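Deacylase (Burkholderia multivorans, PDB 5THW) probably hydrolyses N-carbamoyl amino acids, working as a two-zinc amidase of the peptidase M20 family. Local coordinates at residues 51-56 against 150-155; 144-149 against 378-383; 235-240 against 304-309; 264-269 against 321-326. All coordinates share one frame; numbering follows the deposited sequence.

Contact 1 (51-56 against 150-155). With ZN (zinc ion), chain F; URP (N-(aminocarbonyl)-beta-alanine), chain G.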
# COMPACT_ATOMS: atom_id res chain seq x y z
N CYS A 51 -19.12 -9.66 5.04
CA CYS A 51 -17.90 -9.68 4.24
C CYS A 51 -17.89 -11.00 3.47
O CYS A 51 -17.27 -11.99 3.89
CB CYS A 51 -16.67 -9.50 5.09
SG CYS A 51 -15.16 -9.40 4.12
N ARG A 52 -18.58 -11.00 2.33
CA ARG A 52 -18.81 -12.20 1.53
C ARG A 52 -18.40 -11.88 0.08
O ARG A 52 -19.25 -11.75 -0.81
CB ARG A 52 -20.27 -12.62 1.64
CG ARG A 52 -20.58 -14.04 1.26
CD ARG A 52 -21.95 -14.39 1.78
NE ARG A 52 -22.98 -13.58 1.14
CZ ARG A 52 -24.06 -13.11 1.74
NH1 ARG A 52 -24.27 -13.35 3.03
NH2 ARG A 52 -24.94 -12.39 1.06
N LEU A 53 -17.10 -11.77 -0.14
CA LEU A 53 -16.59 -11.40 -1.45
C LEU A 53 -16.92 -12.46 -2.49
O LEU A 53 -17.01 -13.66 -2.18
CB LEU A 53 -15.08 -11.16 -1.40
CG LEU A 53 -14.59 -9.76 -1.03
CD1 LEU A 53 -14.99 -8.76 -2.11
CD2 LEU A 53 -15.12 -9.30 0.33
N ALA A 54 -17.09 -12.01 -3.73
CA ALA A 54 -17.49 -12.88 -4.83
C ALA A 54 -16.56 -14.08 -4.98
O ALA A 54 -15.33 -13.94 -4.95
CB ALA A 54 -17.52 -12.06 -6.12
N LEU A 55 -17.16 -15.26 -5.14
CA LEU A 55 -16.44 -16.50 -5.45
C LEU A 55 -15.48 -16.94 -4.33
O LEU A 55 -14.53 -17.70 -4.59
CB LEU A 55 -15.69 -16.37 -6.78
CG LEU A 55 -16.61 -15.95 -7.95
CD1 LEU A 55 -15.85 -15.82 -9.26
CD2 LEU A 55 -17.76 -16.93 -8.10
N THR A 56 -15.71 -16.50 -3.10
CA THR A 56 -15.02 -17.04 -1.93
C THR A 56 -15.78 -18.26 -1.41
O THR A 56 -16.83 -18.64 -1.93
CB THR A 56 -14.88 -15.98 -0.84
OG1 THR A 56 -16.18 -15.55 -0.41
CG2 THR A 56 -14.11 -14.78 -1.37
N GLU A 150 -20.45 -6.86 -7.59
CA GLU A 150 -19.81 -5.73 -6.91
C GLU A 150 -18.60 -5.21 -7.67
O GLU A 150 -18.32 -4.01 -7.64
CB GLU A 150 -19.39 -6.13 -5.49
CG GLU A 150 -20.54 -6.25 -4.50
CD GLU A 150 -21.12 -4.89 -4.11
OE1 GLU A 150 -20.58 -3.85 -4.55
OE2 GLU A 150 -22.13 -4.87 -3.38
N GLY A 151 -17.87 -6.09 -8.36
CA GLY A 151 -16.68 -5.64 -9.05
C GLY A 151 -15.54 -5.26 -8.14
O GLY A 151 -14.65 -4.50 -8.54
N SER A 152 -15.53 -5.78 -6.91
CA SER A 152 -14.49 -5.44 -5.94
C SER A 152 -13.31 -6.41 -6.02
O SER A 152 -12.18 -6.00 -6.28
CB SER A 152 -15.09 -5.42 -4.53
OG SER A 152 -14.15 -4.99 -3.57
N ARG A 153 -13.58 -7.71 -5.83
CA ARG A 153 -12.49 -8.68 -5.89
C ARG A 153 -11.99 -8.87 -7.32
O ARG A 153 -10.78 -8.94 -7.54
CB ARG A 153 -12.94 -10.01 -5.30
CG ARG A 153 -11.83 -11.02 -5.26
CD ARG A 153 -12.31 -12.37 -4.79
NE ARG A 153 -11.26 -13.37 -4.97
CZ ARG A 153 -11.47 -14.68 -4.96
NH1 ARG A 153 -12.70 -15.16 -4.77
NH2 ARG A 153 -10.46 -15.51 -5.15
N PHE A 154 -12.90 -8.96 -8.28
CA PHE A 154 -12.55 -8.94 -9.70
C PHE A 154 -13.28 -7.76 -10.32
O PHE A 154 -14.48 -7.58 -10.10
CB PHE A 154 -12.99 -10.23 -10.42
CG PHE A 154 -12.81 -11.49 -9.63
CD1 PHE A 154 -11.70 -12.30 -9.82
CD2 PHE A 154 -13.78 -11.91 -8.72
CE1 PHE A 154 -11.55 -13.49 -9.11
CE2 PHE A 154 -13.63 -13.09 -7.99
CZ PHE A 154 -12.52 -13.88 -8.19
N ALA A 155 -12.56 -6.99 -11.14
CA ALA A 155 -13.11 -5.81 -11.79
C ALA A 155 -13.34 -6.05 -13.27
O ALA A 155 -12.61 -6.83 -13.91
CB ALA A 155 -12.16 -4.62 -11.62
ZN ZN F . -22.78 -2.85 -3.60
O2 URP G . -23.58 -1.32 -5.08
C2 URP G . -23.78 -2.12 -5.98
N3 URP G . -24.27 -3.32 -5.73
N1 URP G . -23.48 -1.82 -7.24
C6 URP G . -22.17 -2.15 -7.79
C5 URP G . -21.86 -1.34 -9.04
C4 URP G . -21.65 0.09 -8.61
O42 URP G . -22.52 0.94 -8.91
O41 URP G . -20.61 0.37 -7.98
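Arg153 reaches over to the type II turn Leu53 to Thr56, where its NH1 serves two carbonyls. NH1 donates to Ala54 O at 2.9 Å, in the carbonyl plane and close to the guanidinium plane, and makes a weak bond, bent to 142°, to Leu55 O. CG lies anti to the backbone N (chi1 -176°) and the chain runs extended to NE, giving arginine the length to cross. NE and NH2 form salt bridges with Asp178 and Glu187, so the group is held in rotation, and the positive charge is probably offset by both carboxylates. The turn has its own bonds: Leu53 O accepts from both Thr56 N and Thr56 OG1, the latter at 2.7 Å, and Thr56 also serves as N-cap of the next helix.

Apolar contacts flank this polar centre. Leu55 CD1 meets Phe154 CE2 at 3.7 Å, the two side chains crossing at about a right angle, and Leu53 CD1 packs on Arg153 CB at 4.0 Å. Separately, the Phe154 ring covers one face of the neighbouring Arg153 guanidinium.

Glu150 turns elsewhere, binding zinc through OE2 at 2.1 Å and OE1 at 2.6 Å, beside Asp115 and His403. Ser152 OG is hydrogen-bonded to Ser294 OG of the second subunit. The contact joins the loop entering helix 57-72 to the loop between strand 141-145 and helix 159-164, with helix 184-190 packing against Leu55 and Phe154.

Contact 2 (144-149 against 378-383). With URP (N-(aminocarbonyl)-beta-alanine), chain G.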
# COMPACT_ATOMS: atom_id res chain seq x y z
N VAL A 144 -32.64 -14.90 -10.12
CA VAL A 144 -31.28 -15.07 -10.61
C VAL A 144 -30.29 -14.49 -9.61
O VAL A 144 -30.52 -13.41 -9.05
CB VAL A 144 -31.08 -14.40 -11.99
CG1 VAL A 144 -29.70 -14.72 -12.54
CG2 VAL A 144 -32.15 -14.87 -12.96
N ILE A 145 -29.20 -15.23 -9.37
CA ILE A 145 -28.01 -14.70 -8.70
C ILE A 145 -26.99 -14.37 -9.78
O ILE A 145 -26.60 -15.24 -10.56
CB ILE A 145 -27.42 -15.71 -7.70
CG1 ILE A 145 -28.38 -16.01 -6.55
CG2 ILE A 145 -26.13 -15.18 -7.11
CD1 ILE A 145 -27.88 -17.14 -5.66
N TRP A 146 -26.57 -13.10 -9.85
CA TRP A 146 -25.55 -12.68 -10.79
C TRP A 146 -24.17 -12.71 -10.13
O TRP A 146 -24.00 -12.23 -9.00
CB TRP A 146 -25.85 -11.28 -11.33
CG TRP A 146 -27.19 -11.18 -12.01
CD1 TRP A 146 -28.31 -10.57 -11.54
CD2 TRP A 146 -27.54 -11.75 -13.28
NE1 TRP A 146 -29.34 -10.70 -12.44
CE2 TRP A 146 -28.90 -11.42 -13.52
CE3 TRP A 146 -26.85 -12.49 -14.24
CZ2 TRP A 146 -29.57 -11.81 -14.67
CZ3 TRP A 146 -27.52 -12.88 -15.39
CH2 TRP A 146 -28.87 -12.54 -15.59
N THR A 147 -23.20 -13.30 -10.82
CA THR A 147 -21.86 -13.48 -10.27
C THR A 147 -21.08 -12.17 -10.23
O THR A 147 -21.10 -11.39 -11.19
CB THR A 147 -21.08 -14.51 -11.09
OG1 THR A 147 -21.77 -15.77 -11.06
CG2 THR A 147 -19.66 -14.70 -10.56
N ASN A 148 -20.38 -11.95 -9.11
CA ASN A 148 -19.40 -10.88 -8.96
C ASN A 148 -19.95 -9.54 -9.46
O ASN A 148 -19.32 -8.83 -10.26
CB ASN A 148 -18.10 -11.24 -9.69
CG ASN A 148 -16.98 -10.25 -9.41
OD1 ASN A 148 -16.74 -9.89 -8.26
ND2 ASN A 148 -16.31 -9.79 -10.46
N GLU A 149 -21.14 -9.18 -8.96
CA GLU A 149 -21.75 -7.92 -9.36
C GLU A 149 -20.99 -6.72 -8.80
O GLU A 149 -20.88 -5.69 -9.47
CB GLU A 149 -23.22 -7.87 -8.94
CG GLU A 149 -23.96 -6.64 -9.42
CD GLU A 149 -23.81 -5.46 -8.48
OE1 GLU A 149 -23.40 -5.66 -7.32
OE2 GLU A 149 -24.12 -4.33 -8.90
N GLY A 378 -24.72 1.02 -10.23
CA GLY A 378 -24.98 0.10 -11.31
C GLY A 378 -25.57 -1.18 -10.76
O GLY A 378 -25.24 -1.61 -9.66
N HIS A 379 -26.47 -1.77 -11.53
CA HIS A 379 -27.09 -3.01 -11.12
C HIS A 379 -27.13 -3.92 -12.34
O HIS A 379 -27.01 -3.46 -13.48
CB HIS A 379 -28.49 -2.78 -10.54
CG HIS A 379 -28.52 -1.74 -9.46
ND1 HIS A 379 -28.04 -1.97 -8.18
CD2 HIS A 379 -28.97 -0.46 -9.46
CE1 HIS A 379 -28.19 -0.88 -7.45
NE2 HIS A 379 -28.76 0.05 -8.20
N ASP A 380 -27.28 -5.22 -12.08
CA ASP A 380 -27.43 -6.18 -13.17
C ASP A 380 -28.60 -5.82 -14.08
O ASP A 380 -28.59 -6.16 -15.27
CB ASP A 380 -27.57 -7.57 -12.57
CG ASP A 380 -26.35 -7.97 -11.73
OD1 ASP A 380 -25.22 -8.03 -12.28
OD2 ASP A 380 -26.52 -8.18 -10.51
N ALA A 381 -29.62 -5.14 -13.54
CA ALA A 381 -30.73 -4.67 -14.35
C ALA A 381 -30.27 -3.68 -15.42
O ALA A 381 -30.93 -3.54 -16.46
CB ALA A 381 -31.80 -4.03 -13.47
N CYS A 382 -29.15 -2.98 -15.18
CA CYS A 382 -28.66 -2.03 -16.18
C CYS A 382 -28.21 -2.73 -17.46
O CYS A 382 -28.40 -2.20 -18.56
CB CYS A 382 -27.52 -1.19 -15.60
SG CYS A 382 -27.97 -0.15 -14.18
N TYR A 383 -27.59 -3.90 -17.33
CA TYR A 383 -27.24 -4.69 -18.51
C TYR A 383 -28.42 -5.48 -19.05
O TYR A 383 -28.60 -5.58 -20.27
CB TYR A 383 -26.05 -5.60 -18.20
CG TYR A 383 -24.72 -4.89 -18.30
CD1 TYR A 383 -24.56 -3.81 -19.16
CD2 TYR A 383 -23.63 -5.27 -17.52
CE1 TYR A 383 -23.36 -3.14 -19.27
CE2 TYR A 383 -22.41 -4.61 -17.62
CZ TYR A 383 -22.28 -3.54 -18.50
OH TYR A 383 -21.08 -2.87 -18.62
O2 URP G . -23.58 -1.32 -5.08
C2 URP G . -23.78 -2.12 -5.98
N3 URP G . -24.27 -3.32 -5.73
N1 URP G . -23.48 -1.82 -7.24
C6 URP G . -22.17 -2.15 -7.79
C5 URP G . -21.86 -1.34 -9.04
C4 URP G . -21.65 0.09 -8.61
O42 URP G . -22.52 0.94 -8.91
O41 URP G . -20.61 0.37 -7.98
O HOH W 1 -22.65 -9.71 -12.65
O HOH W 2 -26.68 -4.18 -7.66
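Glu149 passes across Asp380 on its way to the ligand. Its CB lies 3.7 Å from Asp380 OD2, and CG, anti to the backbone N (chi1 -175°), comes within 3.2 Å of the same oxygen. The chain then bends at chi2 (-86°), lifting the carboxylate from its aspartate neighbour toward N-(aminocarbonyl)-beta-alanine. There OE1 lies 3.0 Å from N3 of the ligand. OE2 comes to 3.0 Å from Gly378 O, a close pair of acceptors and not a bond, with ligand N1 near both; it also takes a weak bond from a water that bonds His379 ND1. Gly378 holds the ligand with its backbone alone: its N donates almost straight to O42 at 2.6 Å, and its O accepts from N1 at 3.0 Å.

Asp380 lies over the indole of Trp146, its CB 3.6 Å from the centroid of the five-membered ring in a CH-pi contact, with Val144 CG1 against the opposite face. While CB covers the ring, OD1 turns to Ser161 and to a water shared with Thr147 O, and OD2 to Glu149 CG.

Two buried carboxylates are thus neighbours, their planes 77° apart, but Glu149 OE2 and Asp380 OD2 stay 4.8 Å from each other and do not touch. Glu149 faces the urea end of the ligand, whereas Asp380 packs against Glu149 CG and so may help to set where that chain lies.

Contact 3 (235-240 against 304-309). With URP (N-(aminocarbonyl)-beta-alanine), chain G.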
# COMPACT_ATOMS: atom_id res chain seq x y z
N ARG A 235 -17.77 5.30 -15.60
CA ARG A 235 -16.47 5.08 -16.24
C ARG A 235 -15.48 4.75 -15.14
O ARG A 235 -15.34 5.51 -14.18
CB ARG A 235 -16.01 6.33 -17.00
CG ARG A 235 -16.59 6.54 -18.40
CD ARG A 235 -16.11 7.89 -18.95
NE ARG A 235 -16.90 8.38 -20.07
CZ ARG A 235 -16.48 8.44 -21.33
NH1 ARG A 235 -15.25 8.06 -21.65
NH2 ARG A 235 -17.29 8.91 -22.27
N TRP A 236 -14.82 3.60 -15.26
CA TRP A 236 -13.83 3.16 -14.28
C TRP A 236 -12.45 3.09 -14.93
O TRP A 236 -12.31 2.66 -16.08
CB TRP A 236 -14.18 1.79 -13.69
CG TRP A 236 -15.39 1.77 -12.80
CD1 TRP A 236 -16.34 2.75 -12.69
CD2 TRP A 236 -15.78 0.71 -11.92
NE1 TRP A 236 -17.30 2.36 -11.78
CE2 TRP A 236 -16.98 1.12 -11.30
CE3 TRP A 236 -15.24 -0.53 -11.59
CZ2 TRP A 236 -17.65 0.31 -10.37
CZ3 TRP A 236 -15.90 -1.33 -10.67
CH2 TRP A 236 -17.09 -0.90 -10.06
N TYR A 237 -11.43 3.47 -14.17
CA TYR A 237 -10.08 3.54 -14.68
C TYR A 237 -9.13 2.79 -13.76
O TYR A 237 -9.38 2.62 -12.56
CB TYR A 237 -9.59 5.00 -14.80
CG TYR A 237 -10.48 5.87 -15.64
CD1 TYR A 237 -11.63 6.44 -15.10
CD2 TYR A 237 -10.18 6.14 -16.97
CE1 TYR A 237 -12.46 7.24 -15.86
CE2 TYR A 237 -10.99 6.94 -17.74
CZ TYR A 237 -12.14 7.49 -17.17
OH TYR A 237 -12.97 8.29 -17.93
N GLU A 238 -8.04 2.33 -14.35
CA GLU A 238 -6.90 1.81 -13.62
C GLU A 238 -5.70 2.59 -14.08
O GLU A 238 -5.43 2.65 -15.29
CB GLU A 238 -6.72 0.30 -13.84
CG GLU A 238 -7.75 -0.56 -13.12
CD GLU A 238 -7.51 -2.06 -13.32
OE1 GLU A 238 -8.20 -2.88 -12.67
OE2 GLU A 238 -6.61 -2.41 -14.13
N ILE A 239 -5.00 3.21 -13.15
CA ILE A 239 -3.83 4.03 -13.45
C ILE A 239 -2.64 3.46 -12.69
O ILE A 239 -2.75 3.09 -11.52
CB ILE A 239 -4.04 5.52 -13.09
CG1 ILE A 239 -5.21 6.10 -13.89
CG2 ILE A 239 -2.76 6.33 -13.32
CD1 ILE A 239 -5.54 7.53 -13.53
N THR A 240 -1.51 3.39 -13.36
CA THR A 240 -0.24 3.06 -12.73
C THR A 240 0.73 4.18 -13.05
O THR A 240 0.97 4.47 -14.22
CB THR A 240 0.31 1.71 -13.21
OG1 THR A 240 -0.59 0.66 -12.84
CG2 THR A 240 1.67 1.44 -12.58
N PHE A 304 -3.64 2.63 -8.84
CA PHE A 304 -4.85 3.11 -8.17
C PHE A 304 -5.99 3.18 -9.18
O PHE A 304 -5.78 3.12 -10.39
CB PHE A 304 -4.61 4.46 -7.48
CG PHE A 304 -4.30 5.59 -8.42
CD1 PHE A 304 -3.01 5.79 -8.89
CD2 PHE A 304 -5.29 6.49 -8.79
CE1 PHE A 304 -2.71 6.85 -9.74
CE2 PHE A 304 -5.00 7.55 -9.64
CZ PHE A 304 -3.72 7.73 -10.11
N THR A 305 -7.20 3.32 -8.65
CA THR A 305 -8.41 3.28 -9.47
C THR A 305 -9.15 4.62 -9.41
O THR A 305 -8.99 5.40 -8.46
CB THR A 305 -9.33 2.15 -9.03
OG1 THR A 305 -9.75 2.37 -7.68
CG2 THR A 305 -8.59 0.81 -9.11
N VAL A 306 -9.95 4.88 -10.44
CA VAL A 306 -10.79 6.06 -10.54
C VAL A 306 -12.21 5.61 -10.88
O VAL A 306 -12.42 4.75 -11.73
CB VAL A 306 -10.26 7.05 -11.60
CG1 VAL A 306 -11.26 8.17 -11.84
CG2 VAL A 306 -8.90 7.64 -11.17
N ASP A 307 -13.18 6.22 -10.20
CA ASP A 307 -14.61 5.93 -10.35
C ASP A 307 -15.30 7.24 -10.73
O ASP A 307 -15.31 8.19 -9.93
CB ASP A 307 -15.16 5.36 -9.04
CG ASP A 307 -16.65 4.97 -9.12
OD1 ASP A 307 -16.97 3.81 -8.80
OD2 ASP A 307 -17.49 5.82 -9.48
N PHE A 308 -15.82 7.32 -11.95
CA PHE A 308 -16.59 8.48 -12.41
C PHE A 308 -18.03 8.06 -12.67
O PHE A 308 -18.29 6.99 -13.24
CB PHE A 308 -16.00 9.09 -13.69
CG PHE A 308 -14.80 9.97 -13.46
CD1 PHE A 308 -14.53 10.50 -12.21
CD2 PHE A 308 -13.99 10.33 -14.53
CE1 PHE A 308 -13.43 11.32 -12.02
CE2 PHE A 308 -12.89 11.16 -14.34
CZ PHE A 308 -12.62 11.66 -13.08
N ARG A 309 -18.98 8.90 -12.26
CA ARG A 309 -20.39 8.64 -12.53
C ARG A 309 -21.10 9.95 -12.83
O ARG A 309 -20.78 10.99 -12.25
CB ARG A 309 -21.08 7.94 -11.36
CG ARG A 309 -20.39 6.67 -10.91
CD ARG A 309 -21.09 5.97 -9.78
NE ARG A 309 -20.19 4.99 -9.18
CZ ARG A 309 -20.59 3.84 -8.65
NH1 ARG A 309 -21.88 3.51 -8.66
NH2 ARG A 309 -19.69 3.01 -8.12
O2 URP G . -23.58 -1.32 -5.08
C2 URP G . -23.78 -2.12 -5.98
N3 URP G . -24.27 -3.32 -5.73
N1 URP G . -23.48 -1.82 -7.24
C6 URP G . -22.17 -2.15 -7.79
C5 URP G . -21.86 -1.34 -9.04
C4 URP G . -21.65 0.09 -8.61
O42 URP G . -22.52 0.94 -8.91
O41 URP G . -20.61 0.37 -7.98
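Arg235 opens a regular antiparallel pairing by exchanging two backbone bonds with Phe308, Arg235 N to Phe308 O and Phe308 N to Arg235 O, both 2.9 Å. Trp236 and Asp307 follow as a non-hydrogen-bonded pair whose side chains lie alongside, pointing the same way, with ring and carboxylate planes 41° apart. Trp236 NE1 gives its hydrogen bond to Gln234, not to the aspartate, and the ring turns its edge to the ligand, CZ2 lying 3.8 Å from O41. Asp307 is instead gripped side-on by Arg309, whose NE reaches Asp307 OD2 at 2.8 Å and NH2 reaches OD1 at 2.9 Å. This pairing fixes the rotation of the guanidinium while NH1 and NH2 bind the ligand carboxylate, NH1 to O42 at 2.7 Å and NH2 to O41 at 2.8 Å. An arginine long enough for both tasks, with an aspartate to orient it, suits a pocket for an anion.

Tyr237 returns to the hydrogen-bonded register with Val306, and its ring meets Phe308 obliquely while OH bonds Asp320. Glu238, paired with Thr305, reaches Arg295 of the second subunit in a salt bridge. Ile239 closes the run against Phe304: its CB stands 4.0 Å from the ring centroid, over the face. Phe304 reaches there because CG lies between its backbone N and carbonyl carbon (chi1 65°).

Phe304, Val306 and Phe308 pack on helix 259-275, Tyr237 and Phe308 on helix 313-334. Strand 337-350 flanks the first strand and strand 282-291 the second, in the ferredoxin-like dimerisation domain of the M20 family.

Contact 4 (264-269 against 321-326)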
# COMPACT_ATOMS: atom_id res chain seq x y z
N SER A 264 -1.21 10.89 -5.26
CA SER A 264 -1.90 11.72 -4.28
C SER A 264 -2.56 12.91 -4.95
O SER A 264 -3.71 13.26 -4.64
CB SER A 264 -0.92 12.18 -3.21
OG SER A 264 -0.39 11.06 -2.53
N ARG A 265 -1.87 13.53 -5.90
CA ARG A 265 -2.43 14.68 -6.61
C ARG A 265 -3.57 14.27 -7.53
O ARG A 265 -4.49 15.06 -7.77
CB ARG A 265 -1.33 15.41 -7.38
CG ARG A 265 -0.37 16.17 -6.48
CD ARG A 265 0.79 16.75 -7.27
NE ARG A 265 1.68 17.51 -6.40
CZ ARG A 265 2.89 17.93 -6.75
NH1 ARG A 265 3.38 17.65 -7.96
NH2 ARG A 265 3.62 18.62 -5.89
N VAL A 266 -3.54 13.05 -8.07
CA VAL A 266 -4.67 12.61 -8.87
C VAL A 266 -5.89 12.37 -7.99
O VAL A 266 -7.02 12.67 -8.38
CB VAL A 266 -4.29 11.38 -9.72
CG1 VAL A 266 -5.51 10.86 -10.47
CG2 VAL A 266 -3.20 11.76 -10.72
N VAL A 267 -5.68 11.86 -6.77
CA VAL A 267 -6.79 11.70 -5.83
C VAL A 267 -7.50 13.03 -5.63
O VAL A 267 -8.74 13.12 -5.68
CB VAL A 267 -6.30 11.12 -4.50
CG1 VAL A 267 -7.42 11.19 -3.45
CG2 VAL A 267 -5.81 9.68 -4.67
N ASP A 268 -6.73 14.10 -5.41
CA ASP A 268 -7.31 15.42 -5.24
C ASP A 268 -7.93 15.94 -6.53
O ASP A 268 -8.98 16.59 -6.51
CB ASP A 268 -6.25 16.38 -4.72
CG ASP A 268 -6.85 17.62 -4.09
OD1 ASP A 268 -7.26 17.55 -2.91
OD2 ASP A 268 -6.91 18.65 -4.79
N LEU A 269 -7.28 15.67 -7.67
CA LEU A 269 -7.85 16.06 -8.96
C LEU A 269 -9.17 15.36 -9.21
O LEU A 269 -10.13 15.99 -9.67
CB LEU A 269 -6.87 15.71 -10.07
CG LEU A 269 -7.44 15.73 -11.48
CD1 LEU A 269 -7.67 17.17 -11.97
CD2 LEU A 269 -6.52 14.97 -12.41
N ALA A 321 -12.33 13.62 -19.96
CA ALA A 321 -11.32 14.49 -20.58
C ALA A 321 -10.52 15.24 -19.52
O ALA A 321 -9.30 15.40 -19.66
CB ALA A 321 -11.99 15.47 -21.54
N ALA A 322 -11.18 15.73 -18.47
CA ALA A 322 -10.47 16.42 -17.41
C ALA A 322 -9.49 15.48 -16.71
O ALA A 322 -8.36 15.88 -16.39
CB ALA A 322 -11.46 17.02 -16.41
N LEU A 323 -9.88 14.22 -16.51
CA LEU A 323 -9.01 13.26 -15.85
C LEU A 323 -7.76 12.98 -16.68
O LEU A 323 -6.64 13.02 -16.16
CB LEU A 323 -9.76 11.96 -15.58
CG LEU A 323 -8.87 10.82 -15.07
CD1 LEU A 323 -8.36 11.10 -13.67
CD2 LEU A 323 -9.60 9.49 -15.11
N ARG A 324 -7.94 12.67 -17.96
CA ARG A 324 -6.80 12.36 -18.82
C ARG A 324 -5.86 13.55 -18.95
O ARG A 324 -4.64 13.38 -19.03
CB ARG A 324 -7.29 11.89 -20.19
CG ARG A 324 -8.03 10.57 -20.11
CD ARG A 324 -8.69 10.24 -21.43
NE ARG A 324 -9.54 9.07 -21.34
CZ ARG A 324 -9.14 7.83 -21.58
NH1 ARG A 324 -7.88 7.60 -21.91
NH2 ARG A 324 -10.00 6.83 -21.48
N ASP A 325 -6.42 14.76 -19.03
CA ASP A 325 -5.59 15.96 -19.11
C ASP A 325 -4.84 16.21 -17.80
O ASP A 325 -3.63 16.49 -17.81
CB ASP A 325 -6.46 17.18 -19.46
CG ASP A 325 -5.64 18.44 -19.63
OD1 ASP A 325 -5.07 18.65 -20.72
OD2 ASP A 325 -5.55 19.22 -18.66
N GLY A 326 -5.53 16.10 -16.67
CA GLY A 326 -4.87 16.35 -15.39
C GLY A 326 -3.82 15.30 -15.05
O GLY A 326 -2.79 15.62 -14.46
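Two antiparallel helices meet here in a small apolar contact on the helical layer of the dimerisation domain, far from the zinc site. Leu269 does most of the work: its CD2 rests on the backbone of Gly326, 3.7 Å from CA. With CG anti to the backbone N, chi1 165° sends the side chain toward the partner helix. Glycine suits the place because a CB on Gly326 would point at this methyl and collide with Leu269 CD2. The same CD2 lies 4.2 Å from Leu323 O.

The segment axes pass 10.6 Å apart at 156°, and at this spacing leucine and valine side chains bridge the two backbones. Helices 259-275 and 313-334 are the two helices of the ferredoxin-like βαββαβ arrangement, lying side by side over the antiparallel strands. Leu323 faces both ways: its CD1 meets Val266 CG1 at 4.3 Å, while the side chain also packs on Tyr237, Val306 and Phe308 below. Val266 likewise reaches down to Phe304, and its compact branched side chain suits a position between helix and sheet. Away from this helix pair, Arg265 and Asp268 are bound to the other chain, each in a salt bridge with its counterpart, Asp268 or Arg265 of the second subunit.

Contacts 3 and 4 belong to the dimerisation domain and share one apolar layer: Val266 and Leu323 of contact 4 pack on the side chains of Phe304, Tyr237 and Phe308 in contact 3. Contacts 1 and 2 lie nearer the chain's centre, linked by Asn148 to Phe154 O, and their segments supply adjoining glutamates to the zinc and ligand site. Contacts 1, 2 and 3 all touch the ligand. Contacts 2, 3 and 4 are buried, contact 1 partly so. Chemistry follows place: contact 2 is carboxylate-rich, contact 1 joins arginine to carbonyls, contact 3 adds the Asp307-Arg309 pair to its backbone bonds, and contact 4 sets leucine and valine against a glycine backbone.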